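Local coordinates for putative cell adhesion protein (Parabacteroides distasonis, PDB 3LIU) that probably serves, as a FimA/Mfa1-family fimbrillin, as a structural subunit of a pilus (fimbria) through which the bacterium is thought to adhere, at residues Ala81-Val86 against Val131-Leu136; Ala179-Asp184 against Lys359-Leu364; Gly254-Gly259 against Asn298-Tyr303. All coordinates share one frame; numbering follows the deposited sequence. Where two conformers were deposited one is given.

Contact 1. Residues Ala81-Val86 against Val131-Leu136; sequences AGEAHV and VLDVTL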
loop_
_atom_site.group_PDB
_atom_site.type_symbol
_atom_site.label_atom_id
_atom_site.label_comp_id
_atom_site.label_asym_id
_atom_site.label_seq_id
_atom_site.Cartn_x
_atom_site.Cartn_y
_atom_site.Cartn_z
ATOM N N ALA A 81 -0.174 33.432 -12.326
ATOM C CA ALA A 81 -0.304 34.057 -11.019
ATOM C C ALA A 81 -1.706 33.829 -10.447
ATOM O O ALA A 81 -2.659 33.624 -11.179
ATOM C CB ALA A 81 0.013 35.528 -11.077
ATOM N N GLY A 82 -1.819 33.887 -9.122
ATOM C CA GLY A 82 -3.111 33.733 -8.456
ATOM C C GLY A 82 -3.113 32.628 -7.440
ATOM O O GLY A 82 -2.102 31.899 -7.247
ATOM N N GLU A 83 -4.244 32.523 -6.745
ATOM C CA GLU A 83 -4.426 31.482 -5.770
ATOM C C GLU A 83 -4.593 30.168 -6.506
ATOM O O GLU A 83 -5.262 30.118 -7.523
ATOM C CB GLU A 83 -5.629 31.747 -4.863
ATOM C CG GLU A 83 -5.658 30.805 -3.663
ATOM C CD GLU A 83 -6.707 31.182 -2.616
ATOM O OE1 GLU A 83 -7.388 32.231 -2.763
ATOM O OE2 GLU A 83 -6.842 30.416 -1.648
ATOM N N ALA A 84 -3.941 29.124 -5.991
ATOM C CA ALA A 84 -3.974 27.815 -6.606
ATOM C C ALA A 84 -3.897 26.693 -5.590
ATOM O O ALA A 84 -3.388 26.861 -4.466
ATOM C CB ALA A 84 -2.851 27.671 -7.653
ATOM N N HIS A 85 -4.398 25.540 -6.017
ATOM C CA HIS A 85 -4.289 24.303 -5.286
ATOM C C HIS A 85 -3.231 23.436 -5.983
ATOM O O HIS A 85 -3.265 23.273 -7.190
ATOM C CB HIS A 85 -5.634 23.623 -5.203
ATOM C CG HIS A 85 -6.597 24.305 -4.288
ATOM N ND1 HIS A 85 -7.814 24.784 -4.713
ATOM C CD2 HIS A 85 -6.517 24.603 -2.969
ATOM C CE1 HIS A 85 -8.447 25.341 -3.698
ATOM N NE2 HIS A 85 -7.677 25.257 -2.630
ATOM N N VAL A 86 -2.263 22.955 -5.205
ATOM C CA VAL A 86 -1.076 22.269 -5.712
ATOM C C VAL A 86 -0.968 20.925 -5.028
ATOM O O VAL A 86 -1.101 20.846 -3.821
ATOM C CB VAL A 86 0.175 23.081 -5.387
ATOM C CG1 VAL A 86 1.428 22.397 -5.859
ATOM C CG2 VAL A 86 0.056 24.490 -5.978
ATOM N N VAL A 131 -3.172 18.305 -0.589
ATOM C CA VAL A 131 -3.448 19.436 -1.449
ATOM C C VAL A 131 -3.057 20.733 -0.741
ATOM O O VAL A 131 -3.519 20.970 0.360
ATOM C CB VAL A 131 -4.943 19.487 -1.880
ATOM C CG1 VAL A 131 -5.232 20.730 -2.694
ATOM C CG2 VAL A 131 -5.316 18.239 -2.700
ATOM N N LEU A 132 -2.188 21.526 -1.369
ATOM C CA LEU A 132 -1.679 22.789 -0.810
ATOM C C LEU A 132 -2.482 23.947 -1.347
ATOM O O LEU A 132 -2.935 23.921 -2.492
ATOM C CB LEU A 132 -0.191 23.001 -1.192
ATOM C CG LEU A 132 0.737 21.804 -0.925
ATOM C CD1 LEU A 132 2.181 22.039 -1.387
ATOM C CD2 LEU A 132 0.725 21.510 0.536
ATOM N N ASP A 133 -2.689 24.958 -0.525
ATOM C CA ASP A 133 -3.298 26.197 -0.984
ATOM C C ASP A 133 -2.282 27.340 -0.916
ATOM O O ASP A 133 -1.836 27.678 0.158
ATOM C CB ASP A 133 -4.537 26.518 -0.128
ATOM C CG ASP A 133 -5.193 27.837 -0.525
ATOM O OD1 ASP A 133 -5.490 28.024 -1.729
ATOM O OD2 ASP A 133 -5.409 28.682 0.362
ATOM N N VAL A 134 -1.953 27.950 -2.038
ATOM C CA VAL A 134 -0.963 29.010 -2.098
ATOM C C VAL A 134 -1.415 30.154 -3.005
ATOM O O VAL A 134 -2.283 29.984 -3.874
ATOM C CB VAL A 134 0.396 28.478 -2.622
ATOM C CG1 VAL A 134 0.924 27.385 -1.701
ATOM C CG2 VAL A 134 0.284 28.000 -4.077
ATOM N N THR A 135 -0.833 31.326 -2.802
ATOM C CA THR A 135 -1.040 32.441 -3.740
ATOM C C THR A 135 0.256 32.715 -4.488
ATOM O O THR A 135 1.266 33.104 -3.900
ATOM C CB THR A 135 -1.577 33.686 -3.033
ATOM O OG1 THR A 135 -2.794 33.321 -2.389
ATOM C CG2 THR A 135 -1.833 34.863 -4.039
ATOM N N LEU A 136 0.220 32.454 -5.789
ATOM C CA LEU A 136 1.385 32.643 -6.650
ATOM C C LEU A 136 1.444 34.106 -7.073
ATOM O O LEU A 136 0.460 34.662 -7.537
ATOM C CB LEU A 136 1.316 31.692 -7.872
ATOM C CG LEU A 136 1.250 30.174 -7.560
ATOM C CD1 LEU A 136 0.792 29.312 -8.762
ATOM C CD2 LEU A 136 2.572 29.653 -6.999
#
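Val86 and Leu132 face each other as an antiparallel hydrogen-bonded pair, each backbone N-H given to the other's carbonyl; Leu132 N lies 2.8 Å from Val86 O, in the carbonyl plane. Val86 loses the most surface here. Its CG2, anti to the carbonyl carbon, reaches diagonally across to Val134 CG2 at 4.0 Å, the two side chains crossing at about a right angle. Leu136, next in buried area, lays CB and CG over the carbonyl of Gly82 and ends with CD1 against Ala84 CB, 4.1 Å away. It also pairs with Gly82 through two backbone bonds, and Leu136 N sits well above the plane of the Gly82 carbonyl it bonds. On the face of Glu83, His85 and Asp133 the contact is polar: Asp133 OD1 comes within 2.7 Å of Glu83 OE2, with the carboxylate planes 42° apart, so one of these acids probably carries a proton. On the apolar face Val86 touches Leu21, and Leu136 touches Leu19, of strand 16-24; Val134 meets Val163. Glu83 and His85 bond through their backbones to Val53 and Phe51, so strand 82-90 runs between strands 45-52 and 127-136, an arrangement consistent with the transthyretin-like beta-sandwich of the FimA N-terminal domain.

Contact 2. Residues Ala179-Asp184 against Lys359-Leu364; sequences ALAGAD and KYEISL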
loop_
_atom_site.group_PDB
_atom_site.type_symbol
_atom_site.label_atom_id
_atom_site.label_comp_id
_atom_site.label_asym_id
_atom_site.label_seq_id
_atom_site.Cartn_x
_atom_site.Cartn_y
_atom_site.Cartn_z
ATOM N N ALA A 179 4.347 -8.042 5.858
ATOM C CA ALA A 179 5.370 -9.093 6.015
ATOM C C ALA A 179 5.039 -10.029 7.159
ATOM O O ALA A 179 4.407 -9.625 8.141
ATOM C CB ALA A 179 6.731 -8.484 6.229
ATOM N N LEU A 180 5.452 -11.289 6.992
ATOM C CA LEU A 180 5.420 -12.294 8.016
ATOM C C LEU A 180 6.725 -12.195 8.806
ATOM O O LEU A 180 7.817 -12.481 8.277
ATOM C CB LEU A 180 5.288 -13.712 7.409
ATOM C CG LEU A 180 5.226 -14.874 8.411
ATOM C CD1 LEU A 180 3.876 -14.943 9.121
ATOM C CD2 LEU A 180 5.586 -16.226 7.761
ATOM N N ALA A 181 6.591 -11.789 10.063
ATOM C CA ALA A 181 7.692 -11.573 10.971
ATOM C C ALA A 181 8.069 -12.887 11.637
ATOM O O ALA A 181 9.213 -13.106 11.944
ATOM C CB ALA A 181 7.292 -10.546 12.017
ATOM N N GLY A 182 7.123 -13.770 11.861
ATOM C CA GLY A 182 7.495 -15.107 12.370
ATOM C C GLY A 182 6.332 -16.075 12.344
ATOM O O GLY A 182 5.185 -15.668 12.257
ATOM N N ALA A 183 6.640 -17.370 12.381
ATOM C CA ALA A 183 5.606 -18.403 12.374
ATOM C C ALA A 183 6.066 -19.604 13.152
ATOM O O ALA A 183 6.721 -20.469 12.594
ATOM C CB ALA A 183 5.274 -18.808 10.965
ATOM N N ASP A 184 5.728 -19.665 14.436
ATOM C CA ASP A 184 6.093 -20.816 15.266
ATOM C C ASP A 184 4.867 -21.520 15.851
ATOM O O ASP A 184 3.751 -21.169 15.529
ATOM C CB ASP A 184 7.074 -20.396 16.369
ATOM C CG ASP A 184 6.567 -19.234 17.198
ATOM O OD1 ASP A 184 5.330 -19.058 17.293
ATOM O OD2 ASP A 184 7.419 -18.500 17.758
ATOM N N LYS A 359 3.737 -0.273 7.886
ATOM C CA LYS A 359 4.324 -1.576 7.770
ATOM C C LYS A 359 3.561 -2.462 8.738
ATOM O O LYS A 359 3.358 -2.092 9.900
ATOM C CB LYS A 359 5.771 -1.559 8.181
ATOM C CG LYS A 359 6.680 -0.869 7.233
ATOM C CD LYS A 359 8.066 -1.440 7.390
ATOM C CE LYS A 359 8.975 -0.892 6.362
ATOM N NZ LYS A 359 10.202 -1.716 6.192
ATOM N N TYR A 360 3.124 -3.607 8.229
ATOM C CA TYR A 360 2.412 -4.620 8.976
ATOM C C TYR A 360 3.371 -5.787 9.203
ATOM O O TYR A 360 3.936 -6.351 8.234
ATOM C CB TYR A 360 1.187 -5.076 8.187
ATOM C CG TYR A 360 0.131 -4.045 8.099
ATOM C CD1 TYR A 360 0.241 -2.988 7.205
ATOM C CD2 TYR A 360 -1.006 -4.109 8.895
ATOM C CE1 TYR A 360 -0.754 -2.017 7.120
ATOM C CE2 TYR A 360 -1.994 -3.146 8.814
ATOM C CZ TYR A 360 -1.861 -2.094 7.959
ATOM O OH TYR A 360 -2.854 -1.134 7.905
ATOM N N GLU A 361 3.619 -6.093 10.473
ATOM C CA GLU A 361 4.499 -7.195 10.867
ATOM C C GLU A 361 3.651 -8.231 11.561
ATOM O O GLU A 361 3.119 -7.979 12.655
ATOM C CB GLU A 361 5.592 -6.701 11.810
ATOM C CG GLU A 361 6.466 -5.621 11.226
ATOM C CD GLU A 361 7.375 -6.127 10.125
ATOM O OE1 GLU A 361 7.578 -7.361 10.030
ATOM O OE2 GLU A 361 7.886 -5.287 9.357
ATOM N N ILE A 362 3.468 -9.386 10.893
ATOM C CA ILE A 362 2.553 -10.459 11.340
ATOM C C ILE A 362 3.359 -11.624 11.946
ATOM O O ILE A 362 4.280 -12.142 11.320
ATOM C CB ILE A 362 1.678 -10.954 10.149
ATOM C CG1 ILE A 362 0.881 -9.758 9.581
ATOM C CG2 ILE A 362 0.775 -12.126 10.573
ATOM C CD1 ILE A 362 0.041 -10.038 8.413
ATOM N N SER A 363 3.043 -11.983 13.181
ATOM C CA SER A 363 3.646 -13.128 13.846
ATOM C C SER A 363 2.569 -14.154 14.113
ATOM O O SER A 363 1.575 -13.862 14.793
ATOM C CB SER A 363 4.282 -12.700 15.176
ATOM O OG SER A 363 5.270 -11.724 14.925
ATOM N N LEU A 364 2.773 -15.355 13.587
ATOM C CA LEU A 364 1.805 -16.428 13.721
ATOM C C LEU A 364 2.186 -17.450 14.775
ATOM O O LEU A 364 3.361 -17.800 14.916
ATOM C CB LEU A 364 1.638 -17.122 12.370
ATOM C CG LEU A 364 1.122 -16.232 11.254
ATOM C CD1 LEU A 364 0.842 -17.107 9.977
ATOM C CD2 LEU A 364 -0.106 -15.467 11.724
#
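A beta bulge interrupts the parallel pairing of strands 172-185 and 358-366, and Ile362 O is the atom it turns on. This carbonyl receives two N-H groups: Ala181 N at 2.7 Å, tilted 27° from the carbonyl plane, and Gly182 N in a weak bond at 3.3 Å. The extra residue is Ala181, whose near-helical backbone (psi -32°) turns both N-H groups toward that one oxygen. Before it, Ala179 pairs with Glu361 and Leu180 with Ile362; after it, the register has slipped by one, so that Gly182 faces Ser363 and Ala183 faces Leu364. Regular bonding then resumes, with Leu364 N donating almost straight to Gly182 O at 2.8 Å and Asp184 N reaching Leu364 O. The bulge also swings Ala181 CB toward the neighbouring strand, where it rests 3.7 Å from Ser363 OG. Parallel neighbours of this kind are set within an otherwise largely antiparallel beta domain, and strand 383-391 runs along the other edge of strand 358-366. On the buried face, Leu180 carries the apolar contact. With CG anti to the backbone N (chi1 -179°), its CD1 leans across to Leu364, meeting CG of that residue at 3.7 Å, and the two leucines cross at about a right angle. The same CD1 lies 3.6 Å from Ile362 O, the carbonyl that takes both N-H groups. Val311 of strand 308-319 packs on both leucines, and Leu309 on Ile362.

Contact 3. Residues Gly254-Gly259 against Asn298-Tyr303; sequences GSYKKG and NVNEAY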
loop_
_atom_site.group_PDB
_atom_site.type_symbol
_atom_site.label_atom_id
_atom_site.label_comp_id
_atom_site.label_asym_id
_atom_site.label_seq_id
_atom_site.Cartn_x
_atom_site.Cartn_y
_atom_site.Cartn_z
ATOM N N GLY A 254 -13.497 -19.615 -1.843
ATOM C CA GLY A 254 -14.057 -20.251 -0.657
ATOM C C GLY A 254 -14.727 -19.238 0.261
ATOM O O GLY A 254 -14.952 -18.093 -0.118
ATOM N N SER A 255 -15.042 -19.627 1.488
ATOM C CA SER A 255 -15.627 -18.655 2.457
ATOM C C SER A 255 -14.677 -17.464 2.757
ATOM O O SER A 255 -15.118 -16.363 3.080
ATOM C CB SER A 255 -16.047 -19.359 3.760
ATOM O OG SER A 255 -14.913 -19.835 4.469
ATOM N N TYR A 256 -13.383 -17.669 2.575
ATOM C CA TYR A 256 -12.406 -16.660 2.878
ATOM C C TYR A 256 -12.070 -15.678 1.728
ATOM O O TYR A 256 -11.463 -14.639 1.963
ATOM C CB TYR A 256 -11.131 -17.349 3.332
ATOM C CG TYR A 256 -11.152 -18.020 4.704
ATOM C CD1 TYR A 256 -12.187 -17.826 5.604
ATOM C CD2 TYR A 256 -10.065 -18.792 5.121
ATOM C CE1 TYR A 256 -12.147 -18.390 6.874
ATOM C CE2 TYR A 256 -10.026 -19.376 6.393
ATOM C CZ TYR A 256 -11.050 -19.154 7.263
ATOM O OH TYR A 256 -11.026 -19.704 8.523
ATOM N N LYS A 257 -12.441 -16.012 0.492
ATOM C CA LYS A 257 -11.909 -15.326 -0.679
ATOM C C LYS A 257 -12.858 -15.587 -1.828
ATOM O O LYS A 257 -13.039 -16.763 -2.235
ATOM C CB LYS A 257 -10.503 -15.863 -0.994
ATOM C CG LYS A 257 -9.782 -15.285 -2.188
ATOM C CD LYS A 257 -10.156 -15.897 -3.513
ATOM C CE LYS A 257 -9.137 -15.566 -4.597
ATOM N NZ LYS A 257 -9.486 -16.241 -5.922
ATOM N N LYS A 258 -13.487 -14.516 -2.328
ATOM C CA LYS A 258 -14.442 -14.613 -3.417
ATOM C C LYS A 258 -13.863 -14.081 -4.707
ATOM O O LYS A 258 -13.006 -13.191 -4.703
ATOM C CB LYS A 258 -15.752 -13.873 -3.088
ATOM C CG LYS A 258 -16.506 -14.427 -1.899
ATOM C CD LYS A 258 -16.837 -15.934 -2.084
ATOM C CE LYS A 258 -17.666 -16.513 -0.993
ATOM N NZ LYS A 258 -17.958 -17.973 -1.274
ATOM N N GLY A 259 -14.349 -14.651 -5.809
ATOM C CA GLY A 259 -14.060 -14.192 -7.152
ATOM C C GLY A 259 -12.791 -14.709 -7.819
ATOM O O GLY A 259 -11.814 -15.131 -7.169
ATOM N N ASN A 298 -22.111 -17.945 0.844
ATOM C CA ASN A 298 -21.093 -18.513 1.701
ATOM C C ASN A 298 -19.903 -17.589 1.876
ATOM O O ASN A 298 -18.816 -17.948 1.524
ATOM C CB ASN A 298 -20.648 -19.873 1.150
ATOM C CG ASN A 298 -19.754 -20.638 2.117
ATOM O OD1 ASN A 298 -19.882 -20.516 3.340
ATOM N ND2 ASN A 298 -18.827 -21.418 1.567
ATOM N N VAL A 299 -20.165 -16.402 2.413
ATOM C CA VAL A 299 -19.202 -15.360 2.618
ATOM C C VAL A 299 -18.909 -15.245 4.125
ATOM O O VAL A 299 -19.812 -14.908 4.915
ATOM C CB VAL A 299 -19.768 -13.963 2.166
ATOM C CG1 VAL A 299 -18.747 -12.801 2.471
ATOM C CG2 VAL A 299 -20.102 -13.973 0.696
ATOM N N ASN A 300 -17.653 -15.490 4.510
ATOM C CA ASN A 300 -17.210 -15.142 5.855
ATOM C C ASN A 300 -16.674 -13.711 5.806
ATOM O O ASN A 300 -15.552 -13.438 5.349
ATOM C CB ASN A 300 -16.186 -16.149 6.394
ATOM C CG ASN A 300 -15.767 -15.861 7.817
ATOM O OD1 ASN A 300 -15.746 -14.709 8.229
ATOM N ND2 ASN A 300 -15.396 -16.920 8.585
ATOM N N GLU A 301 -17.486 -12.801 6.301
ATOM C CA GLU A 301 -17.247 -11.379 6.135
ATOM C C GLU A 301 -16.021 -10.844 6.876
ATOM O O GLU A 301 -15.532 -9.770 6.550
ATOM C CB GLU A 301 -18.486 -10.618 6.582
ATOM C CG GLU A 301 -19.587 -10.718 5.528
ATOM C CD GLU A 301 -20.865 -10.080 5.949
ATOM O OE1 GLU A 301 -20.934 -9.597 7.083
ATOM O OE2 GLU A 301 -21.811 -10.081 5.146
ATOM N N ALA A 302 -15.551 -11.585 7.872
ATOM C CA ALA A 302 -14.271 -11.308 8.476
ATOM C C ALA A 302 -13.088 -11.572 7.516
ATOM O O ALA A 302 -12.031 -10.983 7.680
ATOM C CB ALA A 302 -14.130 -12.125 9.806
ATOM N N TYR A 303 -13.244 -12.446 6.514
ATOM C CA TYR A 303 -12.139 -12.723 5.590
ATOM C C TYR A 303 -12.317 -12.191 4.180
ATOM O O TYR A 303 -11.410 -11.523 3.671
ATOM C CB TYR A 303 -11.882 -14.208 5.499
ATOM C CG TYR A 303 -11.377 -14.854 6.772
ATOM C CD1 TYR A 303 -12.231 -15.104 7.843
ATOM C CD2 TYR A 303 -10.077 -15.292 6.873
ATOM C CE1 TYR A 303 -11.772 -15.739 8.980
ATOM C CE2 TYR A 303 -9.602 -15.940 8.016
ATOM C CZ TYR A 303 -10.445 -16.158 9.056
ATOM O OH TYR A 303 -9.977 -16.788 10.178
HETATM O O HOH W 1 -15.776 -19.257 7.090
HETATM O O HOH W 2 -7.931 -18.797 9.505
#
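Tyr256 and Tyr303 stack face to face where two loops meet, one of them making a type I beta turn from Gly254 to Lys257. The ring centroids are 3.6 Å apart and the planes differ by 12°. Both side chains point the same way, so the rings overlap along their length, from CB to hydroxyl. In each residue CG is anti to the carbonyl carbon (chi1 -71° for Tyr256), which sends the two rings out alongside each other. Asn300 ND2 stands at the edge of the Tyr256 ring, in its plane. Elsewhere in the chain, Pro336 touches Tyr303, and Ala334 and Pro377 touch Tyr256. A leucine in place of Tyr256 would probably leave the Tyr303 ring without its flat partner over that face and free to shift.

Direct hydrogen bonds tie the first loop to the second. Asn300 N donates to Ser255 O at 3.0 Å, and Lys258 NZ reaches Asn298 O at 2.9 Å, from above the carbonyl plane. Lys258 bends at chi2 to get there, and its NZ is held further by Ser297 O and, weakly, Gly254 O; along the way CE brushes Val299 CG2.

Water completes the polar links. Ser255 OG, also bonded to Asp376, accepts from a water that in turn takes a hydrogen bond from Asn300 ND2. A second water bridges the two phenols, 2.9 Å from Tyr303 OH and in a weak bond with Tyr256 OH at 3.4 Å.

How the contacts relate
Contacts 1 and 2 lie on opposite sides of the chain's centre, their centres 43 Å apart and their nearest atoms about 21 Å apart. Even so, strand 127-136 of contact 1 pairs, antiparallel, with strand 172-185 of contact 2. Along the sequence contact 1 closes before contact 2 opens, whereas contact 3 is nested inside the long loop that contact 2 closes. In space, too, contact 3 is nearer to contact 2, with centres 22 Å and nearest atoms about 10 Å apart; from contact 1 its centre is 46 Å away. No two of the three touch. Two are strand pairings, and the third joins two loops.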